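PDB 3T8J: purine nucleosidase, (IunH-1) from Sulfolobus solfataricus, which belongs to the nucleoside hydrolase family, alpha/beta proteins built round a largely parallel sheet, and binds a sodium ion. Local coordinates for residues L16-Y19 with L20-N24; Q42-K45 with N46-A50; Q97-A101 with A102-I106; L127-A130 with Y131-N135. All coordinates share one frame; numbering follows the deposited sequence. Where two conformers were deposited one is given.

Interaction 1: residues L16-Y19 with L20-N24; sequences LSLY and LLLKN
L18 and L22 meet one turn apart near the C-terminal end of helix 12-23. The contact is apolar: L22 CD1 lies 4.1 Å from both CG and CD1 of L18. L18 carries its CG anti to the backbone N (chi1 172°), which swings its end toward the following turn. L22 carries its CG beside the backbone N instead. Its branch therefore leans back, and L22 CG comes within 3.4 Å of L18 O. The two side chains meet at a slant.

The backbone bonds are those of a regular alpha helix. L20 N donates to L16 O, L21 N to S17 O and L22 N to L18 O. The last of the four runs from K23 N to Y19 O at 2.8 Å.

A side-chain bond closes the end of the helix. N24 is the first residue to leave helical geometry, and its ND2 turns back to L20 O at 2.8 Å. The bond is nearly straight, at 161°, and L20 O lies close to the amide plane of N24. The backbone N24 N is only weakly bonded, at 3.3 Å to L20 O and again to L21 O. The side-chain amide thus gives L20 O a firmer partner at the point where the backbone pattern fails.

Helix 12-23 is the crossover of the beta-alpha-beta unit between strands 3-8 and 27-33. S17 and L21 pack on helix 237-246, and L16 packs on helix 297-308. K23 NZ forms a salt bridge with D306 of that last helix.

Interaction 2: residues Q42-K45 with N46-A50; sequences QEVK and NALWA
Q42 and N46 join their side-chain amides one turn apart on helix 40-53. Q42 NE2 donates to N46 OD1 at 2.9 Å, and the N-H points almost straight at the oxygen (172°). N46 OD1 lies in the amide plane of Q42. Seen from N46, however, the donor sits above the carbonyl plane, 43° out of it. The two amide planes are well inclined to each other. Q42 extends its CG anti to the backbone N (chi1 -173°) and then bends at chi2, which brings NE2 round to N46.

N46 is the buried partner of this pair, and Q42 is partly exposed. The packing round N46 is close, with N46 CG 3.2 Å from Q42 O. N46 ND2 also bonds to T10 O and G82 O, so both ends of its amide have partners. Q42 NE2 has a second acceptor in V89 O. The pair therefore ties the helix to the loops beside it.

Helix 40-53 is the crossover of a beta-alpha-beta unit between strands 27-33 and 60-62. Its inner face, with E43, V44 and A47, rests on strand 27-33. V44 and L48 lie side by side and point the same way, with V44 CG1 4.0 Å from L48 CD1. The backbone repeats the alpha-helical pattern, and its shortest bond here links N46 N to Q42 O at 2.8 Å.

The side turned from strand 27-33 is looser. K45 and W49 are partly exposed and share a backbone bond, W49 N to K45 O at 2.9 Å. K45 bends at chi2 and leads its ammonium to a salt bridge with E90, while the end of W49 turns away from the preceding turn.

Interaction 3: residues Q97-A101 with A102-I106; sequences QEKHA and ALAII
Helix 101-111 begins at a histidine N-cap, where the loop 97-100 gives way to the first turn. H100 holds the cap position, and its ring nitrogen accepts from the second residue of the helix. A102 N donates to H100 ND1 at 2.9 Å, in a nearly straight bond of 166°. The donor lies in the ring plane, at the edge of the imidazole. This places the acceptor role on ND1. H100 CG stands anti to the backbone N (chi1 -165°), which brings the ring edge alongside the start of the helix. A102 CB lies 3.6 Å from H100 ND1, out of the ring plane.

The backbone of H100 serves the turn as well. H100 O accepts from A104 N at 3.1 Å, and takes a second, weak bond from L103 N. A101 O follows with I105 N at 2.9 Å. I105 CG1 crowds that oxygen at 3.2 Å.

K99 adds an aliphatic contact. Its chain starts out extended, so that K99 CG meets L103 CB at 4.0 Å and K99 CD rests 3.9 Å from A104 N. K99 and L103 cross at about a right angle. Farther out the lysine chain bends, and K99 NZ makes a long, weak ion pair with D107.

A101 and I105 turn to helix 125-133, and A104 touches Y61 of strand 60-62. H100 packs on L133 of the second subunit, and L103 on L103 of that subunit. The bond from a side-chain acceptor to a first-turn N-H is typical of the helix N-cap, here set at a subunit interface.

Interaction 4: residues L127-A130 with Y131-N135; sequences LALA and YLLDN
L132 packs back on A128, one turn earlier in helix 125-133. L132 has its CG beside the backbone N (chi1 -69°), which presses L132 CG to within 3.2 Å of A128 O. L133 is folded back in the same way over L129 O, with L133 CG 3.5 Å from that oxygen. In one of the two conformers of L129, its CG also lies 4.2 Å from L133 CD1.

The regular backbone bonds hold these residues in place. Y131 N bonds to L127 O, L132 N to A128 O, and L133 N to L129 O. The last bond of the run links D134 N to A130 O at 2.9 Å.

D134 is the first residue to leave helical geometry. N135 reaches back, and its ND2 donates to Y131 O at 2.8 Å. The acceptor lies in the amide plane of N135. The same ND2 stands over one face of the Y131 ring, 3.5 Å above its plane and toward the rim. D134 OD1 bonds to S136 OG as the chain turns into the next helix.

Farther out, A130 and L133 rest on helix 101-111, and Y131 and L132 on helix 169-177. L132 also packs on L68 of the second subunit. Y131 OH bonds to K66 of that subunit.

Leucines thus give the interface an apolar part, the bond from Y131 to K66 adds a polar one, and the N135 amide gives Y131 O a donor past the end of the helix.

Overall arrangement
From the N terminus the four contacts come in series, and none nests within or crosses another. Each lies within one run of chain and closes only local turns. Interactions 1 and 2 sit on successive crossover helices on one flank of the sheet. They touch where Y19 OH meets A50 O at 2.7 Å, probably a hydrogen bond. The chain then passes strand 60-62, the short helix 76-79 and long loops to interaction 3, about 17 Å from interaction 2 between centres. Strand 116-120 follows, and then interaction 4. Interactions 3 and 4 pack together, with A102 O 3.5 Å from A130 CB, and both face the second subunit.

Interaction 1: residues L16-Y19 with L20-N24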
loop_
_atom_site.group_PDB
_atom_site.type_symbol
_atom_site.label_atom_id
_atom_site.label_comp_id
_atom_site.label_asym_id
_atom_site.label_seq_id
_atom_site.Cartn_x
_atom_site.Cartn_y
_atom_site.Cartn_z
ATOM N N LEU A 16 1.407 2.174 38.124
ATOM C CA LEU A 16 1.668 3.481 38.732
ATOM C C LEU A 16 0.623 4.544 38.349
ATOM O O LEU A 16 0.275 5.383 39.166
ATOM C CB LEU A 16 3.076 3.969 38.402
ATOM C CG LEU A 16 3.646 4.973 39.400
ATOM C CD1 LEU A 16 4.077 4.264 40.694
ATOM C CD2 LEU A 16 4.824 5.739 38.810
ATOM N N SER A 17 0.121 4.470 37.125
ATOM C CA SER A 17 -0.934 5.405 36.670
ATOM C C SER A 17 -2.254 5.195 37.461
ATOM O O SER A 17 -2.908 6.179 37.880
ATOM C CB SER A 17 -1.175 5.224 35.169
ATOM O OG SER A 17 -0.048 5.662 34.419
ATOM N N LEU A 18 -2.659 3.939 37.636
ATOM C CA LEU A 18 -3.819 3.607 38.463
ATOM C C LEU A 18 -3.628 4.227 39.847
ATOM O O LEU A 18 -4.533 4.879 40.402
ATOM C CB LEU A 18 -3.977 2.086 38.561
ATOM C CG LEU A 18 -5.031 1.589 39.548
ATOM C CD1 LEU A 18 -6.447 1.993 39.164
ATOM C CD2 LEU A 18 -4.925 0.068 39.681
ATOM N N TYR A 19 -2.446 4.013 40.428
ATOM C CA TYR A 19 -2.165 4.527 41.771
ATOM C C TYR A 19 -2.170 6.064 41.825
ATOM O O TYR A 19 -2.626 6.638 42.813
ATOM C CB TYR A 19 -0.873 3.946 42.327
ATOM C CG TYR A 19 -0.909 2.473 42.678
ATOM C CD1 TYR A 19 -2.087 1.720 42.654
ATOM C CD2 TYR A 19 0.240 1.830 43.083
ATOM C CE1 TYR A 19 -2.100 0.368 43.015
ATOM C CE2 TYR A 19 0.232 0.476 43.443
ATOM C CZ TYR A 19 -0.934 -0.244 43.417
ATOM O OH TYR A 19 -0.919 -1.580 43.780
ATOM N N LEU A 20 -1.675 6.735 40.783
ATOM C CA LEU A 20 -1.680 8.198 40.740
ATOM C C LEU A 20 -3.122 8.699 40.826
ATOM O O LEU A 20 -3.410 9.643 41.563
ATOM C CB LEU A 20 -0.976 8.713 39.471
ATOM C CG LEU A 20 -0.482 10.164 39.390
ATOM C CD1 LEU A 20 0.457 10.525 40.536
ATOM C CD2 LEU A 20 0.197 10.441 38.038
ATOM N N LEU A 21 -4.027 8.058 40.078
ATOM C CA LEU A 21 -5.438 8.474 40.122
ATOM C C LEU A 21 -5.999 8.246 41.534
ATOM O O LEU A 21 -6.621 9.135 42.128
ATOM C CB LEU A 21 -6.303 7.732 39.082
ATOM C CG LEU A 21 -6.053 7.996 37.598
ATOM C CD1 LEU A 21 -6.889 7.009 36.758
ATOM C CD2 LEU A 21 -6.381 9.448 37.226
ATOM N N LEU A 22 -5.799 7.052 42.085
ATOM C CA LEU A 22 -6.367 6.696 43.403
ATOM C C LEU A 22 -5.795 7.488 44.577
ATOM O O LEU A 22 -6.553 7.928 45.483
ATOM C CB LEU A 22 -6.210 5.197 43.667
ATOM C CG LEU A 22 -6.963 4.253 42.739
ATOM C CD1 LEU A 22 -6.679 2.797 43.137
ATOM C CD2 LEU A 22 -8.455 4.495 42.739
ATOM N N LYS A 23 -4.478 7.679 44.583
ATOM C CA LYS A 23 -3.787 8.452 45.604
ATOM C C LYS A 23 -4.396 9.831 45.696
ATOM O O LYS A 23 -4.551 10.371 46.797
ATOM C CB LYS A 23 -2.311 8.613 45.225
ATOM C CG LYS A 23 -1.551 9.652 46.058
ATOM C CD LYS A 23 -1.266 9.101 47.398
ATOM C CE LYS A 23 -0.566 10.109 48.351
ATOM N NZ LYS A 23 -1.135 11.490 48.353
ATOM N N ASN A 24 -4.731 10.376 44.526
ATOM C CA ASN A 24 -5.241 11.741 44.387
ATOM C C ASN A 24 -6.782 11.913 44.388
ATOM O O ASN A 24 -7.295 12.955 43.986
ATOM C CB ASN A 24 -4.602 12.400 43.174
ATOM C CG ASN A 24 -3.117 12.716 43.409
ATOM O OD1 ASN A 24 -2.778 13.638 44.171
ATOM N ND2 ASN A 24 -2.230 11.924 42.798
#

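Interaction 2: residues Q42-K45 with N46-A50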
loop_
_atom_site.group_PDB
_atom_site.type_symbol
_atom_site.label_atom_id
_atom_site.label_comp_id
_atom_site.label_asym_id
_atom_site.label_seq_id
_atom_site.Cartn_x
_atom_site.Cartn_y
_atom_site.Cartn_z
ATOM N N GLN A 42 -1.868 -12.611 32.179
ATOM C CA GLN A 42 -1.081 -12.022 33.247
ATOM C C GLN A 42 -1.422 -10.534 33.437
ATOM O O GLN A 42 -1.377 -10.013 34.560
ATOM C CB GLN A 42 0.427 -12.230 33.049
ATOM C CG GLN A 42 1.293 -11.775 34.239
ATOM C CD GLN A 42 0.975 -12.516 35.545
ATOM O OE1 GLN A 42 0.916 -13.763 35.563
ATOM N NE2 GLN A 42 0.776 -11.782 36.635
ATOM N N GLU A 43 -1.756 -9.858 32.350
ATOM C CA GLU A 43 -2.201 -8.450 32.470
ATOM C C GLU A 43 -3.442 -8.320 33.334
ATOM O O GLU A 43 -3.552 -7.378 34.136
ATOM C CB GLU A 43 -2.445 -7.847 31.079
ATOM C CG GLU A 43 -1.219 -7.690 30.228
ATOM C CD GLU A 43 -1.524 -7.102 28.863
ATOM O OE1 GLU A 43 -2.715 -7.174 28.446
ATOM O OE2 GLU A 43 -0.597 -6.565 28.228
ATOM N N VAL A 44 -4.393 -9.244 33.178
ATOM C CA VAL A 44 -5.598 -9.262 34.013
ATOM C C VAL A 44 -5.245 -9.481 35.489
ATOM O O VAL A 44 -5.690 -8.779 36.395
ATOM C CB VAL A 44 -6.616 -10.315 33.519
ATOM C CG1 VAL A 44 -7.842 -10.370 34.418
ATOM C CG2 VAL A 44 -7.001 -10.115 32.057
ATOM N N LYS A 45 -4.387 -10.475 35.749
ATOM C CA LYS A 45 -3.961 -10.752 37.105
ATOM C C LYS A 45 -3.173 -9.602 37.738
ATOM O O LYS A 45 -3.343 -9.308 38.918
ATOM C CB LYS A 45 -3.153 -12.065 37.165
ATOM C CG LYS A 45 -3.922 -13.323 36.684
ATOM C CD LYS A 45 -5.196 -13.617 37.427
ATOM C CE LYS A 45 -5.871 -14.931 36.954
ATOM N NZ LYS A 45 -5.129 -16.188 37.357
ATOM N N ASN A 46 -2.374 -8.911 36.931
ATOM C CA ASN A 46 -1.614 -7.754 37.412
ATOM C C ASN A 46 -2.548 -6.661 37.929
ATOM O O ASN A 46 -2.299 -6.067 38.982
ATOM C CB ASN A 46 -0.736 -7.148 36.304
ATOM C CG ASN A 46 0.532 -7.943 36.012
ATOM O OD1 ASN A 46 0.916 -8.881 36.732
ATOM N ND2 ASN A 46 1.229 -7.526 34.953
ATOM N N ALA A 47 -3.619 -6.410 37.193
ATOM C CA ALA A 47 -4.543 -5.361 37.604
ATOM C C ALA A 47 -5.293 -5.699 38.904
ATOM O O ALA A 47 -5.439 -4.867 39.794
ATOM C CB ALA A 47 -5.537 -5.056 36.451
ATOM N N LEU A 48 -5.769 -6.936 39.007
ATOM C CA LEU A 48 -6.446 -7.425 40.198
ATOM C C LEU A 48 -5.539 -7.374 41.426
ATOM O O LEU A 48 -5.921 -6.890 42.478
ATOM C CB LEU A 48 -6.950 -8.850 39.969
ATOM C CG LEU A 48 -8.085 -9.005 38.940
ATOM C CD1 LEU A 48 -8.121 -10.451 38.441
ATOM C CD2 LEU A 48 -9.440 -8.579 39.504
ATOM N N TRP A 49 -4.310 -7.863 41.262
ATOM C CA TRP A 49 -3.315 -7.787 42.309
ATOM C C TRP A 49 -3.027 -6.338 42.714
ATOM O O TRP A 49 -2.960 -6.047 43.896
ATOM C CB TRP A 49 -2.027 -8.484 41.877
ATOM C CG TRP A 49 -0.927 -8.416 42.894
ATOM C CD1 TRP A 49 -0.706 -9.287 43.921
ATOM C CD2 TRP A 49 0.087 -7.418 42.989
ATOM N NE1 TRP A 49 0.395 -8.901 44.648
ATOM C CE2 TRP A 49 0.908 -7.761 44.098
ATOM C CE3 TRP A 49 0.401 -6.285 42.240
ATOM C CZ2 TRP A 49 1.983 -6.992 44.487
ATOM C CZ3 TRP A 49 1.490 -5.511 42.632
ATOM C CH2 TRP A 49 2.264 -5.878 43.744
ATOM N N ALA A 50 -2.869 -5.437 41.749
ATOM C CA ALA A 50 -2.605 -4.030 42.047
ATOM C C ALA A 50 -3.705 -3.403 42.914
ATOM O O ALA A 50 -3.415 -2.695 43.883
ATOM C CB ALA A 50 -2.433 -3.237 40.746
#

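Interaction 3: residues Q97-A101 with A102-I106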
loop_
_atom_site.group_PDB
_atom_site.type_symbol
_atom_site.label_atom_id
_atom_site.label_comp_id
_atom_site.label_asym_id
_atom_site.label_seq_id
_atom_site.Cartn_x
_atom_site.Cartn_y
_atom_site.Cartn_z
ATOM N N GLN A 97 -14.285 -9.615 36.143
ATOM C CA GLN A 97 -15.648 -9.659 35.698
ATOM C C GLN A 97 -15.774 -10.531 34.450
ATOM O O GLN A 97 -14.809 -10.706 33.711
ATOM C CB GLN A 97 -16.155 -8.240 35.377
ATOM C CG GLN A 97 -16.027 -7.234 36.531
ATOM C CD GLN A 97 -16.844 -7.614 37.740
ATOM O OE1 GLN A 97 -18.055 -7.892 37.638
ATOM N NE2 GLN A 97 -16.207 -7.607 38.905
ATOM N N GLU A 98 -16.985 -11.012 34.182
ATOM C CA GLU A 98 -17.248 -11.800 32.952
ATOM C C GLU A 98 -17.510 -10.945 31.712
ATOM O O GLU A 98 -17.112 -11.303 30.600
ATOM C CB GLU A 98 -18.422 -12.753 33.172
ATOM C CG GLU A 98 -18.244 -13.700 34.322
ATOM C CD GLU A 98 -17.650 -15.022 33.895
ATOM O OE1 GLU A 98 -16.792 -15.018 32.976
ATOM O OE2 GLU A 98 -18.056 -16.061 34.479
ATOM N N LYS A 99 -18.136 -9.794 31.907
ATOM C CA LYS A 99 -18.524 -8.917 30.800
ATOM C C LYS A 99 -17.316 -8.353 30.045
ATOM O O LYS A 99 -16.349 -7.948 30.659
ATOM C CB LYS A 99 -19.358 -7.758 31.356
ATOM C CG LYS A 99 -19.919 -6.821 30.330
ATOM C CD LYS A 99 -20.772 -5.708 30.982
ATOM C CE LYS A 99 -22.071 -6.220 31.550
ATOM N NZ LYS A 99 -23.061 -6.567 30.477
ATOM N N HIS A 100 -17.380 -8.351 28.711
ATOM C CA HIS A 100 -16.341 -7.796 27.866
ATOM C C HIS A 100 -16.177 -6.309 28.152
ATOM O O HIS A 100 -17.162 -5.593 28.281
ATOM C CB HIS A 100 -16.701 -7.988 26.371
ATOM C CG HIS A 100 -15.562 -7.788 25.422
ATOM N ND1 HIS A 100 -14.996 -6.554 25.165
ATOM C CD2 HIS A 100 -14.911 -8.665 24.622
ATOM C CE1 HIS A 100 -14.034 -6.692 24.267
ATOM N NE2 HIS A 100 -13.945 -7.972 23.941
ATOM N N ALA A 101 -14.933 -5.854 28.249
ATOM C CA ALA A 101 -14.620 -4.443 28.422
ATOM C C ALA A 101 -15.415 -3.516 27.493
ATOM O O ALA A 101 -15.832 -2.459 27.933
ATOM C CB ALA A 101 -13.135 -4.182 28.212
ATOM N N ALA A 102 -15.578 -3.881 26.228
ATOM C CA ALA A 102 -16.292 -2.950 25.293
ATOM C C ALA A 102 -17.735 -2.699 25.724
ATOM O O ALA A 102 -18.236 -1.556 25.638
ATOM C CB ALA A 102 -16.234 -3.485 23.864
ATOM N N LEU A 103 -18.416 -3.728 26.218
ATOM C CA LEU A 103 -19.758 -3.603 26.736
ATOM C C LEU A 103 -19.804 -2.816 28.058
ATOM O O LEU A 103 -20.718 -1.989 28.284
ATOM C CB LEU A 103 -20.438 -4.976 26.833
ATOM C CG LEU A 103 -20.433 -5.793 25.528
ATOM C CD1 LEU A 103 -21.052 -7.180 25.765
ATOM C CD2 LEU A 103 -21.143 -5.064 24.385
ATOM N N ALA A 104 -18.809 -3.024 28.926
ATOM C CA ALA A 104 -18.692 -2.245 30.158
ATOM C C ALA A 104 -18.484 -0.755 29.883
ATOM O O ALA A 104 -19.057 0.098 30.555
ATOM C CB ALA A 104 -17.557 -2.789 31.042
ATOM N N ILE A 105 -17.662 -0.436 28.895
ATOM C CA ILE A 105 -17.439 0.979 28.495
ATOM C C ILE A 105 -18.753 1.638 28.074
ATOM O O ILE A 105 -19.037 2.753 28.498
ATOM C CB ILE A 105 -16.372 1.084 27.382
ATOM C CG1 ILE A 105 -14.995 0.671 27.913
ATOM C CG2 ILE A 105 -16.313 2.521 26.793
ATOM C CD1 ILE A 105 -13.979 0.326 26.800
ATOM N N ILE A 106 -19.563 0.930 27.283
ATOM C CA ILE A 106 -20.864 1.479 26.866
ATOM C C ILE A 106 -21.776 1.715 28.083
ATOM O O ILE A 106 -22.378 2.798 28.224
ATOM C CB ILE A 106 -21.524 0.558 25.828
ATOM C CG1 ILE A 106 -20.749 0.570 24.512
ATOM C CG2 ILE A 106 -22.983 0.989 25.563
ATOM C CD1 ILE A 106 -21.098 -0.593 23.585
#

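Interaction 4: residues L127-A130 with Y131-N135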
loop_
_atom_site.group_PDB
_atom_site.type_symbol
_atom_site.label_atom_id
_atom_site.label_comp_id
_atom_site.label_asym_id
_atom_site.label_seq_id
_atom_site.Cartn_x
_atom_site.Cartn_y
_atom_site.Cartn_z
ATOM N N LEU A 127 -11.657 0.580 23.173
ATOM C CA LEU A 127 -12.421 1.824 22.898
ATOM C C LEU A 127 -12.991 1.777 21.494
ATOM O O LEU A 127 -14.126 2.252 21.267
ATOM C CB LEU A 127 -11.568 3.070 23.145
ATOM C CG LEU A 127 -12.259 4.427 22.964
ATOM C CD1 LEU A 127 -13.389 4.569 23.962
ATOM C CD2 LEU A 127 -11.241 5.558 23.154
ATOM N N ALA A 128 -12.235 1.284 20.516
ATOM C CA ALA A 128 -12.741 1.134 19.162
ATOM C C ALA A 128 -13.943 0.205 19.106
ATOM O O ALA A 128 -14.937 0.535 18.458
ATOM C CB ALA A 128 -11.634 0.643 18.199
ATOM N N LEU A 129 -13.866 -0.959 19.749
ATOM C CA LEU A 129 -14.984 -1.902 19.752
ATOM C C LEU A 129 -16.235 -1.297 20.420
ATOM O O LEU A 129 -17.340 -1.463 19.915
ATOM C CB LEU A 129 -14.570 -3.241 20.393
ATOM C CG LEU A 129 -15.511 -4.425 20.157
ATOM C CD1 LEU A 129 -15.971 -4.529 18.709
ATOM C CD2 LEU A 129 -14.829 -5.721 20.589
ATOM N N ALA A 130 -16.056 -0.578 21.537
ATOM C CA ALA A 130 -17.170 0.088 22.190
ATOM C C ALA A 130 -17.818 1.101 21.232
ATOM O O ALA A 130 -19.058 1.167 21.121
ATOM C CB ALA A 130 -16.694 0.778 23.492
ATOM N N TYR A 131 -16.998 1.910 20.557
ATOM C CA TYR A 131 -17.519 2.911 19.579
ATOM C C TYR A 131 -18.301 2.220 18.462
ATOM O O TYR A 131 -19.372 2.689 18.075
ATOM C CB TYR A 131 -16.385 3.769 18.990
ATOM C CG TYR A 131 -16.837 4.591 17.818
ATOM C CD1 TYR A 131 -17.581 5.727 18.028
ATOM C CD2 TYR A 131 -16.606 4.172 16.517
ATOM C CE1 TYR A 131 -18.065 6.455 16.945
ATOM C CE2 TYR A 131 -17.070 4.884 15.439
ATOM C CZ TYR A 131 -17.794 6.026 15.664
ATOM O OH TYR A 131 -18.308 6.779 14.596
ATOM N N LEU A 132 -17.738 1.145 17.908
ATOM C CA LEU A 132 -18.361 0.432 16.798
ATOM C C LEU A 132 -19.754 -0.093 17.176
ATOM O O LEU A 132 -20.695 -0.048 16.342
ATOM C CB LEU A 132 -17.466 -0.720 16.299
ATOM C CG LEU A 132 -16.173 -0.300 15.588
ATOM C CD1 LEU A 132 -15.226 -1.526 15.487
ATOM C CD2 LEU A 132 -16.486 0.287 14.235
ATOM N N LEU A 133 -19.910 -0.559 18.417
ATOM C CA LEU A 133 -21.199 -1.040 18.909
ATOM C C LEU A 133 -22.178 0.089 19.275
ATOM O O LEU A 133 -23.398 -0.114 19.182
ATOM C CB LEU A 133 -20.989 -1.952 20.099
ATOM C CG LEU A 133 -20.348 -3.264 19.680
ATOM C CD1 LEU A 133 -19.672 -3.930 20.856
ATOM C CD2 LEU A 133 -21.389 -4.189 19.034
ATOM N N ASP A 134 -21.656 1.231 19.733
ATOM C CA ASP A 134 -22.502 2.392 20.128
ATOM C C ASP A 134 -21.770 3.698 19.831
ATOM O O ASP A 134 -20.974 4.197 20.632
ATOM C CB ASP A 134 -22.886 2.306 21.612
ATOM C CG ASP A 134 -23.868 3.365 22.037
ATOM O OD1 ASP A 134 -24.223 4.245 21.232
ATOM O OD2 ASP A 134 -24.325 3.314 23.208
ATOM N N ASN A 135 -22.075 4.299 18.683
ATOM C CA ASN A 135 -21.397 5.523 18.282
ATOM C C ASN A 135 -21.645 6.721 19.218
ATOM O O ASN A 135 -20.862 7.683 19.193
ATOM C CB ASN A 135 -21.821 5.957 16.880
ATOM C CG ASN A 135 -21.478 4.994 15.741
ATOM O OD1 ASN A 135 -21.949 5.260 14.625
ATOM N ND2 ASN A 135 -20.669 3.938 15.944
#